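S-adenosylmethionine-dependent methyltransferase (Clostridium acetobutylicum, PDB 1Y8C) probably transfers a methyl group from S-adenosylmethionine to a substrate, through a Rossmann-like methyltransferase domain. Local coordinates at residues D207-L212 with L217-K222; F183-G188 with K192-E197. One frame throughout, in Å; residues are numbered along the deposited sequence.

Interaction 1: D207-L212 with L217-K222; sequences DIEKYL and LNILDK
L212 on the helix and I219 on the strand cross at about a right angle, with the CD1 methyl of the leucine 3.8 Å from CG1 of the isoleucine. Because CG1 of I219 lies anti to the carbonyl carbon (chi1 -59°) and the chain then runs straight out, CD1 extends past L212 to the preceding turn of the helix, where its approach to CG of E209 is doubtfully short. The carboxylate of the glutamate continues toward K222. There OE2 of E209 and NZ of K222, 3.4 Å apart, form a salt bridge that is weak as a hydrogen bond. The two long side chains also cross at about a right angle, and the lysine methylene CD comes close to the same oxygen. At the far end of the helix segment, CD2 of L212 meets CD1 of L217 at 4.2 Å, and L217 N gives a weak hydrogen bond to L212 O (3.3 Å). The branched apolar residues suit the inner side of a helix lying on the edge strand of the sheet; the helix segment runs roughly antiparallel to strand segment 217-219, at 140°. E209 OE2 is also hydrogen-bonded to Y240 OH. K222 NZ pairs with two carboxylates, E205 and, more weakly, E209, which probably favours its charged form and links the strand to two acidic groups about one helical turn apart.

Interaction 2: F183-G188 with K192-E197; sequences FFVRDG and KRFDEE
F183 and V185 pair with F194 and K192 as hydrogen-bonded pairs of two antiparallel strands whose segment axes come within 4.6 Å, while F184 and R193 form the non-hydrogen-bonded pair between them. The bond from F183 N to F194 O is 2.8 Å long and is returned by F194 N to F183 O. On the face bearing F183, V185 and F194, the two phenylalanines touch through their CB atoms at 3.6 Å, and F194 O lies at the edge of the F183 ring. CG2 of V185 reaches CD1 of F194 at 4.1 Å, a compact branch beside a broad ring. Both rings continue onto F6 of helix 3-15, stacked for F194 and edge-to-face for F183, so the phenylalanines extend the aromatic packing to the helix. On the other face the R193 chain, extended from CG to NE, passes over the ring of F184, with CG above one face and CD 3.6 Å from CZ. Ring and guanidinium are turned 48° against each other. R193 NE forms a salt bridge with D195 OD1 at 2.8 Å, using the syn lone pair of the carboxylate, and S182 OG is hydrogen-bonded to the same oxygen; the arginine end is thereby held in place while its methylenes pack on the aromatic ring. This is a beta hairpin whose second strand, 191-201, forms an edge of a four-stranded antiparallel sheet, with helix 3-15 packed on one face.

Following the chain from the N terminus, interaction 2 comes first: strand 176-186 turns back into strand 191-201, and the pairing of 183-188 with 192-197 closes the short loop between them. Strand 191-201 then leads into helix 205-214, and interaction 1 closes the next turn, where strand 217-224 turns back along that helix. The contacts are in series, neither nested nor crossed, and their centres lie about 38 Å apart on opposite sides of the chain's centre. Interaction 2 belongs to the four-stranded antiparallel sheet that meets helix 3-15, whereas interaction 1 fastens a helix to an outermost strand of the seven-stranded mixed sheet, the Rossmann-like part.

Interaction 1: D207-L212 with L217-K222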
ATOM      1  N   ASP A 207       1.311  -8.945 -16.719  1.00 69.91           N
ATOM      2  CA  ASP A 207       0.135  -9.519 -16.066  1.00 69.08           C
ATOM      3  C   ASP A 207      -0.730  -8.446 -15.421  1.00 67.56           C
ATOM      4  O   ASP A 207      -1.955  -8.522 -15.452  1.00 65.94           O
ATOM      5  CB  ASP A 207       0.561 -10.504 -14.982  1.00 70.16           C
ATOM      6  CG  ASP A 207       1.295 -11.702 -15.537  1.00 71.69           C
ATOM      7  OD1 ASP A 207       2.061 -12.326 -14.757  1.00 73.54           O
ATOM      8  OD2 ASP A 207       1.101 -12.020 -16.738  1.00 67.32           O
ATOM      9  N   ILE A 208      -0.086  -7.462 -14.812  1.00 66.11           N
ATOM     10  CA  ILE A 208      -0.820  -6.395 -14.166  1.00 65.99           C
ATOM     11  C   ILE A 208      -1.577  -5.599 -15.217  1.00 67.81           C
ATOM     12  O   ILE A 208      -2.762  -5.307 -15.062  1.00 66.64           O
ATOM     13  CB  ILE A 208       0.125  -5.453 -13.407  1.00 64.04           C
ATOM     14  CG1 ILE A 208       0.720  -6.178 -12.198  1.00 62.38           C
ATOM     15  CG2 ILE A 208      -0.629  -4.194 -12.985  1.00 62.29           C
ATOM     16  CD1 ILE A 208      -0.288  -6.515 -11.111  1.00 58.78           C
ATOM     17  N   GLU A 209      -0.876  -5.243 -16.287  1.00 69.43           N
ATOM     18  CA  GLU A 209      -1.473  -4.479 -17.363  1.00 70.10           C
ATOM     19  C   GLU A 209      -2.700  -5.198 -17.905  1.00 70.44           C
ATOM     20  O   GLU A 209      -3.733  -4.571 -18.150  1.00 70.32           O
ATOM     21  CB  GLU A 209      -0.434  -4.244 -18.462  1.00 71.79           C
ATOM     22  CG  GLU A 209       0.241  -2.867 -18.356  1.00 77.01           C
ATOM     23  CD  GLU A 209       1.753  -2.909 -18.111  1.00 77.60           C
ATOM     24  OE1 GLU A 209       2.499  -3.332 -19.024  1.00 77.65           O
ATOM     25  OE2 GLU A 209       2.188  -2.509 -17.007  1.00 76.37           O
ATOM     26  N   LYS A 210      -2.599  -6.517 -18.070  1.00 70.26           N
ATOM     27  CA  LYS A 210      -3.723  -7.305 -18.573  1.00 70.43           C
ATOM     28  C   LYS A 210      -4.883  -7.274 -17.567  1.00 68.78           C
ATOM     29  O   LYS A 210      -6.012  -6.958 -17.929  1.00 67.76           O
ATOM     30  CB  LYS A 210      -3.285  -8.752 -18.839  1.00 72.24           C
ATOM     31  CG  LYS A 210      -4.316  -9.570 -19.620  1.00 76.57           C
ATOM     32  CD  LYS A 210      -3.827 -10.982 -19.977  1.00 79.32           C
ATOM     33  CE  LYS A 210      -3.867 -11.943 -18.789  1.00 82.03           C
ATOM     34  NZ  LYS A 210      -5.259 -12.263 -18.325  1.00 84.35           N
ATOM     35  N   TYR A 211      -4.592  -7.589 -16.305  1.00 67.78           N
ATOM     36  CA  TYR A 211      -5.605  -7.588 -15.257  1.00 67.43           C
ATOM     37  C   TYR A 211      -6.250  -6.219 -15.086  1.00 67.19           C
ATOM     38  O   TYR A 211      -7.414  -6.119 -14.712  1.00 65.38           O
ATOM     39  CB  TYR A 211      -4.991  -8.039 -13.932  1.00 69.53           C
ATOM     40  CG  TYR A 211      -4.431  -9.446 -13.961  1.00 73.33           C
ATOM     41  CD1 TYR A 211      -3.527  -9.880 -12.986  1.00 73.32           C
ATOM     42  CD2 TYR A 211      -4.815 -10.351 -14.954  1.00 74.85           C
ATOM     43  CE1 TYR A 211      -3.020 -11.181 -13.005  1.00 76.19           C
ATOM     44  CE2 TYR A 211      -4.317 -11.652 -14.979  1.00 76.71           C
ATOM     45  CZ  TYR A 211      -3.421 -12.064 -14.001  1.00 76.79           C
ATOM     46  OH  TYR A 211      -2.957 -13.365 -14.010  1.00 77.07           O
ATOM     47  N   LEU A 212      -5.494  -5.161 -15.349  1.00 67.84           N
ATOM     48  CA  LEU A 212      -6.042  -3.820 -15.233  1.00 68.58           C
ATOM     49  C   LEU A 212      -7.112  -3.635 -16.289  1.00 71.07           C
ATOM     50  O   LEU A 212      -8.236  -3.255 -15.977  1.00 71.14           O
ATOM     51  CB  LEU A 212      -4.956  -2.765 -15.431  1.00 67.69           C
ATOM     52  CG  LEU A 212      -4.151  -2.354 -14.204  1.00 66.47           C
ATOM     53  CD1 LEU A 212      -3.126  -1.319 -14.613  1.00 66.39           C
ATOM     54  CD2 LEU A 212      -5.075  -1.797 -13.140  1.00 65.45           C
ATOM     55  N   LEU A 217      -9.922  -0.487 -16.609  1.00 71.80           N
ATOM     56  CA  LEU A 217      -9.100   0.637 -16.175  1.00 70.17           C
ATOM     57  C   LEU A 217      -7.990   0.929 -17.193  1.00 71.15           C
ATOM     58  O   LEU A 217      -7.366   0.009 -17.710  1.00 71.20           O
ATOM     59  CB  LEU A 217      -8.496   0.321 -14.811  1.00 67.10           C
ATOM     60  CG  LEU A 217      -9.532   0.187 -13.698  1.00 65.45           C
ATOM     61  CD1 LEU A 217      -8.876  -0.279 -12.410  1.00 63.65           C
ATOM     62  CD2 LEU A 217     -10.211   1.524 -13.501  1.00 65.05           C
ATOM     63  N   ASN A 218      -7.751   2.204 -17.487  1.00 71.37           N
ATOM     64  CA  ASN A 218      -6.712   2.597 -18.446  1.00 72.57           C
ATOM     65  C   ASN A 218      -5.483   3.171 -17.721  1.00 71.02           C
ATOM     66  O   ASN A 218      -5.614   3.908 -16.738  1.00 70.36           O
ATOM     67  CB  ASN A 218      -7.278   3.637 -19.436  1.00 76.92           C
ATOM     68  CG  ASN A 218      -6.253   4.088 -20.484  1.00 81.58           C
ATOM     69  OD1 ASN A 218      -5.739   3.275 -21.262  1.00 83.59           O
ATOM     70  ND2 ASN A 218      -5.957   5.393 -20.507  1.00 83.30           N
ATOM     71  N   ILE A 219      -4.290   2.835 -18.209  1.00 69.18           N
ATOM     72  CA  ILE A 219      -3.058   3.322 -17.587  1.00 68.16           C
ATOM     73  C   ILE A 219      -2.719   4.748 -18.011  1.00 67.33           C
ATOM     74  O   ILE A 219      -2.653   5.059 -19.200  1.00 67.97           O
ATOM     75  CB  ILE A 219      -1.856   2.399 -17.913  1.00 67.17           C
ATOM     76  CG1 ILE A 219      -2.140   0.981 -17.424  1.00 66.39           C
ATOM     77  CG2 ILE A 219      -0.597   2.910 -17.219  1.00 64.42           C
ATOM     78  CD1 ILE A 219      -1.033   0.009 -17.725  1.00 67.32           C
ATOM     79  N   LEU A 220      -2.513   5.613 -17.024  1.00 66.82           N
ATOM     80  CA  LEU A 220      -2.189   7.010 -17.282  1.00 66.60           C
ATOM     81  C   LEU A 220      -0.695   7.239 -17.105  1.00 66.33           C
ATOM     82  O   LEU A 220      -0.140   8.230 -17.578  1.00 67.33           O
ATOM     83  CB  LEU A 220      -2.971   7.917 -16.325  1.00 66.76           C
ATOM     84  CG  LEU A 220      -4.049   8.818 -16.945  1.00 68.83           C
ATOM     85  CD1 LEU A 220      -5.000   8.002 -17.811  1.00 67.78           C
ATOM     86  CD2 LEU A 220      -4.808   9.520 -15.839  1.00 68.12           C
ATOM     87  N   ASP A 221      -0.040   6.319 -16.417  1.00 66.05           N
ATOM     88  CA  ASP A 221       1.380   6.443 -16.206  1.00 65.19           C
ATOM     89  C   ASP A 221       1.875   5.288 -15.367  1.00 64.19           C
ATOM     90  O   ASP A 221       1.160   4.779 -14.510  1.00 62.50           O
ATOM     91  CB  ASP A 221       1.715   7.769 -15.523  1.00 68.54           C
ATOM     92  CG  ASP A 221       3.036   8.364 -16.019  1.00 73.38           C
ATOM     93  OD1 ASP A 221       3.981   7.586 -16.297  1.00 74.03           O
ATOM     94  OD2 ASP A 221       3.127   9.609 -16.116  1.00 74.48           O
ATOM     95  N   LYS A 222       3.109   4.879 -15.648  1.00 63.03           N
ATOM     96  CA  LYS A 222       3.775   3.790 -14.955  1.00 60.68           C
ATOM     97  C   LYS A 222       5.195   4.265 -14.657  1.00 61.24           C
ATOM     98  O   LYS A 222       6.061   4.250 -15.536  1.00 61.68           O
ATOM     99  CB  LYS A 222       3.818   2.547 -15.840  1.00 58.41           C
ATOM    100  CG  LYS A 222       4.458   1.364 -15.148  1.00 59.22           C
ATOM    101  CD  LYS A 222       4.347   0.071 -15.943  1.00 61.79           C
ATOM    102  CE  LYS A 222       5.092   0.136 -17.275  1.00 62.60           C
ATOM    103  NZ  LYS A 222       5.134  -1.200 -17.954  1.00 63.61           N
TER

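Interaction 2: F183-G188 with K192-E197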
ATOM      1  N   PHE A 183      10.425 -10.004  15.318  1.00 55.40           N
ATOM      2  CA  PHE A 183      10.939  -8.754  15.845  1.00 55.81           C
ATOM      3  C   PHE A 183      11.034  -8.843  17.341  1.00 55.37           C
ATOM      4  O   PHE A 183      10.283  -9.563  17.978  1.00 55.68           O
ATOM      5  CB  PHE A 183      10.012  -7.577  15.524  1.00 56.96           C
ATOM      6  CG  PHE A 183      10.127  -7.074  14.129  1.00 57.14           C
ATOM      7  CD1 PHE A 183       9.280  -7.552  13.131  1.00 57.33           C
ATOM      8  CD2 PHE A 183      11.110  -6.148  13.801  1.00 56.71           C
ATOM      9  CE1 PHE A 183       9.411  -7.112  11.823  1.00 57.05           C
ATOM     10  CE2 PHE A 183      11.253  -5.702  12.502  1.00 58.55           C
ATOM     11  CZ  PHE A 183      10.401  -6.186  11.502  1.00 58.79           C
ATOM     12  N   PHE A 184      11.975  -8.097  17.892  1.00 57.53           N
ATOM     13  CA  PHE A 184      12.166  -8.008  19.326  1.00 57.29           C
ATOM     14  C   PHE A 184      12.427  -6.532  19.522  1.00 58.86           C
ATOM     15  O   PHE A 184      13.442  -6.018  19.069  1.00 57.43           O
ATOM     16  CB  PHE A 184      13.375  -8.821  19.768  1.00 55.74           C
ATOM     17  CG  PHE A 184      13.080 -10.267  19.981  1.00 55.55           C
ATOM     18  CD1 PHE A 184      13.420 -11.211  19.021  1.00 53.87           C
ATOM     19  CD2 PHE A 184      12.435 -10.688  21.144  1.00 53.76           C
ATOM     20  CE1 PHE A 184      13.120 -12.559  19.217  1.00 51.87           C
ATOM     21  CE2 PHE A 184      12.131 -12.029  21.352  1.00 51.21           C
ATOM     22  CZ  PHE A 184      12.470 -12.969  20.389  1.00 52.25           C
ATOM     23  N   VAL A 185      11.489  -5.845  20.155  1.00 62.24           N
ATOM     24  CA  VAL A 185      11.641  -4.419  20.376  1.00 66.98           C
ATOM     25  C   VAL A 185      11.936  -4.106  21.831  1.00 70.35           C
ATOM     26  O   VAL A 185      11.336  -4.686  22.734  1.00 70.68           O
ATOM     27  CB  VAL A 185      10.379  -3.652  19.963  1.00 67.42           C
ATOM     28  CG1 VAL A 185      10.609  -2.157  20.121  1.00 68.70           C
ATOM     29  CG2 VAL A 185      10.019  -3.986  18.518  1.00 67.73           C
ATOM     30  N   ARG A 186      12.868  -3.184  22.051  1.00 75.07           N
ATOM     31  CA  ARG A 186      13.249  -2.778  23.402  1.00 78.92           C
ATOM     32  C   ARG A 186      12.094  -2.063  24.101  1.00 80.27           C
ATOM     33  O   ARG A 186      11.392  -1.256  23.494  1.00 79.35           O
ATOM     34  CB  ARG A 186      14.457  -1.837  23.342  1.00 82.06           C
ATOM     35  CG  ARG A 186      15.748  -2.406  23.915  1.00 85.10           C
ATOM     36  CD  ARG A 186      15.686  -2.507  25.431  1.00 88.21           C
ATOM     37  NE  ARG A 186      15.481  -1.208  26.072  1.00 91.38           N
ATOM     38  CZ  ARG A 186      16.304  -0.167  25.955  1.00 92.29           C
ATOM     39  NH1 ARG A 186      17.403  -0.260  25.213  1.00 91.06           N
ATOM     40  NH2 ARG A 186      16.032   0.972  26.589  1.00 92.41           N
ATOM     41  N   ASP A 187      11.909  -2.362  25.380  1.00 82.42           N
ATOM     42  CA  ASP A 187      10.860  -1.739  26.181  1.00 84.76           C
ATOM     43  C   ASP A 187      11.415  -1.579  27.590  1.00 85.60           C
ATOM     44  O   ASP A 187      10.771  -1.942  28.578  1.00 85.93           O
ATOM     45  CB  ASP A 187       9.601  -2.616  26.191  1.00 87.35           C
ATOM     46  CG  ASP A 187       8.421  -1.952  26.895  1.00 90.52           C
ATOM     47  OD1 ASP A 187       8.146  -0.761  26.620  1.00 90.66           O
ATOM     48  OD2 ASP A 187       7.744  -2.629  27.705  1.00 93.43           O
ATOM     49  N   GLY A 188      12.632  -1.046  27.666  1.00 85.51           N
ATOM     50  CA  GLY A 188      13.279  -0.860  28.950  1.00 85.70           C
ATOM     51  C   GLY A 188      14.246  -1.990  29.252  1.00 85.79           C
ATOM     52  O   GLY A 188      15.224  -2.185  28.535  1.00 84.86           O
ATOM     53  N   LYS A 192       9.797  -7.003  23.754  1.00 72.31           N
ATOM     54  CA  LYS A 192       8.497  -7.534  23.379  1.00 72.14           C
ATOM     55  C   LYS A 192       8.656  -8.144  21.996  1.00 69.60           C
ATOM     56  O   LYS A 192       9.255  -7.537  21.107  1.00 69.42           O
ATOM     57  CB  LYS A 192       7.424  -6.437  23.364  1.00 74.84           C
ATOM     58  CG  LYS A 192       6.020  -6.983  23.082  1.00 78.63           C
ATOM     59  CD  LYS A 192       4.905  -6.086  23.630  1.00 82.32           C
ATOM     60  CE  LYS A 192       4.725  -4.803  22.815  1.00 84.07           C
ATOM     61  NZ  LYS A 192       3.675  -3.891  23.385  1.00 84.45           N
ATOM     62  N   ARG A 193       8.134  -9.351  21.817  1.00 67.81           N
ATOM     63  CA  ARG A 193       8.247 -10.031  20.534  1.00 67.62           C
ATOM     64  C   ARG A 193       7.111  -9.712  19.553  1.00 68.57           C
ATOM     65  O   ARG A 193       5.993  -9.396  19.957  1.00 68.80           O
ATOM     66  CB  ARG A 193       8.344 -11.540  20.775  1.00 64.40           C
ATOM     67  CG  ARG A 193       8.516 -12.367  19.521  1.00 63.95           C
ATOM     68  CD  ARG A 193       8.998 -13.788  19.840  1.00 63.35           C
ATOM     69  NE  ARG A 193       9.244 -14.553  18.617  1.00 61.69           N
ATOM     70  CZ  ARG A 193       9.856 -15.731  18.571  1.00 62.89           C
ATOM     71  NH1 ARG A 193      10.289 -16.294  19.686  1.00 63.99           N
ATOM     72  NH2 ARG A 193      10.038 -16.345  17.404  1.00 61.84           N
ATOM     73  N   PHE A 194       7.427  -9.775  18.262  1.00 69.37           N
ATOM     74  CA  PHE A 194       6.474  -9.522  17.185  1.00 69.69           C
ATOM     75  C   PHE A 194       6.737 -10.457  16.014  1.00 68.96           C
ATOM     76  O   PHE A 194       7.662 -10.227  15.247  1.00 70.03           O
ATOM     77  CB  PHE A 194       6.591  -8.092  16.646  1.00 73.56           C
ATOM     78  CG  PHE A 194       6.058  -7.036  17.561  1.00 76.96           C
ATOM     79  CD1 PHE A 194       6.808  -6.596  18.647  1.00 78.81           C
ATOM     80  CD2 PHE A 194       4.809  -6.467  17.329  1.00 78.21           C
ATOM     81  CE1 PHE A 194       6.325  -5.595  19.485  1.00 81.22           C
ATOM     82  CE2 PHE A 194       4.317  -5.469  18.161  1.00 80.61           C
ATOM     83  CZ  PHE A 194       5.074  -5.031  19.244  1.00 81.39           C
ATOM     84  N   ASP A 195       5.932 -11.501  15.862  1.00 68.16           N
ATOM     85  CA  ASP A 195       6.123 -12.419  14.747  1.00 68.04           C
ATOM     86  C   ASP A 195       5.236 -12.042  13.569  1.00 67.73           C
ATOM     87  O   ASP A 195       4.023 -12.152  13.661  1.00 70.21           O
ATOM     88  CB  ASP A 195       5.803 -13.852  15.171  1.00 67.00           C
ATOM     89  CG  ASP A 195       6.714 -14.350  16.268  1.00 68.75           C
ATOM     90  OD1 ASP A 195       7.942 -14.138  16.159  1.00 67.56           O
ATOM     91  OD2 ASP A 195       6.207 -14.968  17.234  1.00 70.09           O
ATOM     92  N   GLU A 196       5.833 -11.603  12.465  1.00 69.06           N
ATOM     93  CA  GLU A 196       5.059 -11.236  11.278  1.00 69.60           C
ATOM     94  C   GLU A 196       5.319 -12.233  10.164  1.00 69.69           C
ATOM     95  O   GLU A 196       6.466 -12.572   9.871  1.00 70.59           O
ATOM     96  CB  GLU A 196       5.438  -9.839  10.781  1.00 70.48           C
ATOM     97  CG  GLU A 196       5.146  -8.700  11.759  1.00 74.05           C
ATOM     98  CD  GLU A 196       3.678  -8.298  11.813  1.00 75.05           C
ATOM     99  OE1 GLU A 196       3.155  -7.810  10.787  1.00 75.76           O
ATOM    100  OE2 GLU A 196       3.053  -8.466  12.885  1.00 74.63           O
ATOM    101  N   GLU A 197       4.247 -12.702   9.542  1.00 70.34           N
ATOM    102  CA  GLU A 197       4.354 -13.652   8.449  1.00 70.54           C
ATOM    103  C   GLU A 197       3.435 -13.214   7.319  1.00 69.64           C
ATOM    104  O   GLU A 197       2.215 -13.292   7.431  1.00 69.86           O
ATOM    105  CB  GLU A 197       3.979 -15.048   8.939  1.00 71.92           C
ATOM    106  CG  GLU A 197       3.968 -16.099   7.847  1.00 78.22           C
ATOM    107  CD  GLU A 197       3.823 -17.517   8.388  1.00 83.30           C
ATOM    108  OE1 GLU A 197       3.539 -18.434   7.575  1.00 85.10           O
ATOM    109  OE2 GLU A 197       4.002 -17.720   9.618  1.00 83.48           O
TER